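PDB 3ORF: dihydropteridine reductase from Dictyostelium discoideum, which catalyses the NADH- or NADPH-dependent reduction of quinonoid dihydropteridines, probably regenerating the tetrahydrobiopterin needed by aromatic amino acid hydroxylases. Local coordinates for residues 32-37 with 214-219. Residues are numbered along the deposited sequence; the frame is centred on the assembly and turned at random.
With NAD (nicotinamide-adenine-dinucleotide), chain E.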
loop_
_atom_site.group_PDB
_atom_site.type_symbol
_atom_site.label_atom_id
_atom_site.label_comp_id
_atom_site.label_asym_id
_atom_site.label_seq_id
_atom_site.Cartn_x
_atom_site.Cartn_y
_atom_site.Cartn_z
ATOM N N GLY A 32 22.193 2.358 -2.757
ATOM C CA GLY A 32 21.726 1.550 -3.910
ATOM C C GLY A 32 22.294 2.087 -5.203
ATOM O O GLY A 32 22.992 3.109 -5.178
ATOM N N ALA A 33 21.986 1.472 -6.336
ATOM C CA ALA A 33 22.507 1.991 -7.602
ATOM C C ALA A 33 22.041 3.433 -7.864
ATOM O O ALA A 33 22.844 4.350 -8.116
ATOM C CB ALA A 33 22.096 1.088 -8.737
ATOM N N LEU A 34 20.736 3.669 -7.811
ATOM C CA LEU A 34 20.236 5.022 -8.090
ATOM C C LEU A 34 20.691 5.994 -7.009
ATOM O O LEU A 34 21.164 7.099 -7.314
ATOM C CB LEU A 34 18.686 5.037 -8.215
ATOM C CG LEU A 34 18.071 6.436 -8.330
ATOM C CD1 LEU A 34 18.545 7.201 -9.645
ATOM C CD2 LEU A 34 16.594 6.273 -8.207
ATOM N N GLY A 35 20.514 5.561 -5.754
ATOM C CA GLY A 35 20.792 6.376 -4.600
ATOM C C GLY A 35 22.239 6.853 -4.630
ATOM O O GLY A 35 22.511 8.055 -4.397
ATOM N N ALA A 36 23.163 5.939 -4.962
ATOM C CA ALA A 36 24.600 6.322 -5.046
ATOM C C ALA A 36 24.916 7.223 -6.243
ATOM O O ALA A 36 25.837 8.053 -6.157
ATOM C CB ALA A 36 25.557 5.070 -5.031
ATOM N N GLU A 37 24.191 7.074 -7.364
ATOM C CA GLU A 37 24.387 8.007 -8.463
ATOM C C GLU A 37 23.843 9.420 -8.119
ATOM O O GLU A 37 24.454 10.415 -8.468
ATOM C CB GLU A 37 23.769 7.496 -9.754
ATOM C CG GLU A 37 23.886 8.467 -10.972
ATOM C CD GLU A 37 25.323 8.943 -11.314
ATOM O OE1 GLU A 37 26.267 8.099 -11.403
ATOM O OE2 GLU A 37 25.486 10.190 -11.521
ATOM N N SER A 214 22.316 8.775 -14.317
ATOM C CA SER A 214 22.813 10.137 -14.272
ATOM C C SER A 214 21.758 11.036 -14.864
ATOM O O SER A 214 21.743 12.182 -14.540
ATOM C CB SER A 214 24.158 10.291 -15.036
ATOM O OG SER A 214 23.966 10.159 -16.441
ATOM N N GLU A 215 20.845 10.535 -15.707
ATOM C CA GLU A 215 19.781 11.439 -16.193
ATOM C C GLU A 215 18.750 11.595 -15.116
ATOM O O GLU A 215 18.168 12.633 -14.973
ATOM C CB GLU A 215 19.109 10.994 -17.497
ATOM C CG GLU A 215 20.059 10.807 -18.618
ATOM C CD GLU A 215 19.373 10.715 -20.001
ATOM O OE1 GLU A 215 18.210 11.119 -20.142
ATOM O OE2 GLU A 215 20.026 10.276 -20.964
ATOM N N VAL A 216 18.505 10.558 -14.347
ATOM C CA VAL A 216 17.645 10.797 -13.200
ATOM C C VAL A 216 18.207 11.867 -12.227
ATOM O O VAL A 216 17.527 12.816 -11.839
ATOM C CB VAL A 216 17.287 9.433 -12.519
ATOM C CG1 VAL A 216 16.354 9.718 -11.346
ATOM C CG2 VAL A 216 16.650 8.556 -13.607
ATOM N N ALA A 217 19.469 11.715 -11.851
ATOM C CA ALA A 217 20.173 12.724 -11.046
ATOM C C ALA A 217 20.091 14.136 -11.591
ATOM O O ALA A 217 19.841 15.087 -10.825
ATOM C CB ALA A 217 21.650 12.354 -10.847
ATOM N N GLU A 218 20.340 14.284 -12.888
ATOM C CA GLU A 218 20.281 15.603 -13.544
ATOM C C GLU A 218 18.881 16.232 -13.471
ATOM O O GLU A 218 18.735 17.441 -13.137
ATOM C CB GLU A 218 20.800 15.438 -14.987
ATOM C CG GLU A 218 20.611 16.583 -16.005
ATOM C CD GLU A 218 21.538 16.393 -17.261
ATOM O OE1 GLU A 218 22.279 15.342 -17.318
ATOM O OE2 GLU A 218 21.536 17.290 -18.170
ATOM N N LYS A 219 17.835 15.443 -13.738
ATOM C CA LYS A 219 16.461 15.968 -13.574
ATOM C C LYS A 219 16.210 16.407 -12.125
ATOM O O LYS A 219 15.705 17.524 -11.860
ATOM C CB LYS A 219 15.435 14.937 -14.011
ATOM C CG LYS A 219 13.958 15.388 -13.935
ATOM C CD LYS A 219 13.690 16.729 -14.682
ATOM C CE LYS A 219 13.729 16.545 -16.185
ATOM N NZ LYS A 219 12.837 17.587 -16.875
HETATM P PA NAD E . 19.097 -1.188 -5.378
HETATM O O1A NAD E . 18.672 -2.521 -4.875
HETATM O O2A NAD E . 20.479 -0.967 -5.886
HETATM O O5B NAD E . 19.015 -0.169 -4.093
HETATM C C5B NAD E . 17.980 -0.003 -3.193
HETATM C C4B NAD E . 18.631 0.495 -1.890
HETATM O O4B NAD E . 17.546 0.632 -0.927
HETATM C C3B NAD E . 19.554 -0.614 -1.317
HETATM O O3B NAD E . 20.702 -0.005 -0.774
HETATM C C2B NAD E . 18.812 -1.139 -0.105
HETATM O O2B NAD E . 19.719 -1.505 0.948
HETATM C C1B NAD E . 18.020 0.117 0.315
HETATM N N9A NAD E . 16.769 -0.154 1.077
HETATM C C8A NAD E . 15.907 -1.173 0.821
HETATM N N7A NAD E . 14.883 -1.040 1.678
HETATM C C5A NAD E . 15.105 0.031 2.501
HETATM C C6A NAD E . 14.401 0.647 3.583
HETATM N N6A NAD E . 13.254 0.117 4.074
HETATM N N1A NAD E . 14.919 1.764 4.172
HETATM C C2A NAD E . 16.079 2.256 3.756
HETATM N N3A NAD E . 16.759 1.692 2.736
HETATM C C4A NAD E . 16.321 0.577 2.111
HETATM O O3 NAD E . 17.969 -0.760 -6.390
HETATM P PN NAD E . 17.986 0.296 -7.505
HETATM O O1N NAD E . 18.192 -0.517 -8.746
HETATM O O2N NAD E . 18.805 1.531 -7.157
HETATM O O5D NAD E . 16.452 0.819 -7.576
HETATM C C5D NAD E . 16.018 2.035 -6.954
HETATM C C4D NAD E . 14.481 2.146 -7.007
HETATM O O4D NAD E . 14.010 1.793 -8.334
HETATM C C3D NAD E . 13.687 1.246 -6.052
HETATM O O3D NAD E . 12.752 2.131 -5.340
HETATM C C2D NAD E . 12.907 0.296 -6.972
HETATM O O2D NAD E . 11.687 -0.034 -6.291
HETATM C C1D NAD E . 12.650 1.306 -8.112
HETATM N N1N NAD E . 11.941 1.151 -9.463
HETATM C C2N NAD E . 12.554 0.605 -10.677
HETATM C C3N NAD E . 11.748 0.553 -11.868
HETATM C C7N NAD E . 12.257 0.019 -13.235
HETATM O O7N NAD E . 11.535 -0.741 -13.908
HETATM N N7N NAD E . 13.458 0.504 -13.616
HETATM C C4N NAD E . 10.420 1.044 -11.858
HETATM C C5N NAD E . 9.865 1.592 -10.695
HETATM C C6N NAD E . 10.612 1.639 -9.529
#
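Leu34 and Val216 meet through one methyl each, CD1 of Leu34 lying 3.7 Å from CG1 of Val216, with the two side chains crossing at about a right angle. In Leu34, CG stands anti to the backbone N (chi1 173°), directing the branch away from the amide that holds the phosphate, and chi2 then sets CD1 toward Val216. Leu213 also packs on Leu34, and Leu193 on Val216, in this buried patch. Glu37 points toward helix 213-225; with its CG anti to the backbone N (chi1 178°), CG comes 3.7 Å from Ser214 N, and the bend at chi2 turns the carboxylate so that OE2 is 3.8 Å from Ser214 CB. These are van der Waals contacts, since no hydrogen bond joins the segments. Cutting Glu37 back to an alanine is likely to open a gap beside Ser214, with the CG and carboxylate contacts gone. Ala217 CB lies 4.2 Å from Glu37 O. On the cofactor side, Ala33 N donates to NAD O2A (2.9 Å) and Leu34 N to NAD O2N (3.0 Å, nearly straight at 178°). Backbone amides at a helix N-terminus gripping the pyrophosphate, with Gly32 as N-cap, mark the glycine-rich dinucleotide-binding turn of a Rossmann fold, as in other short-chain dehydrogenases/reductases.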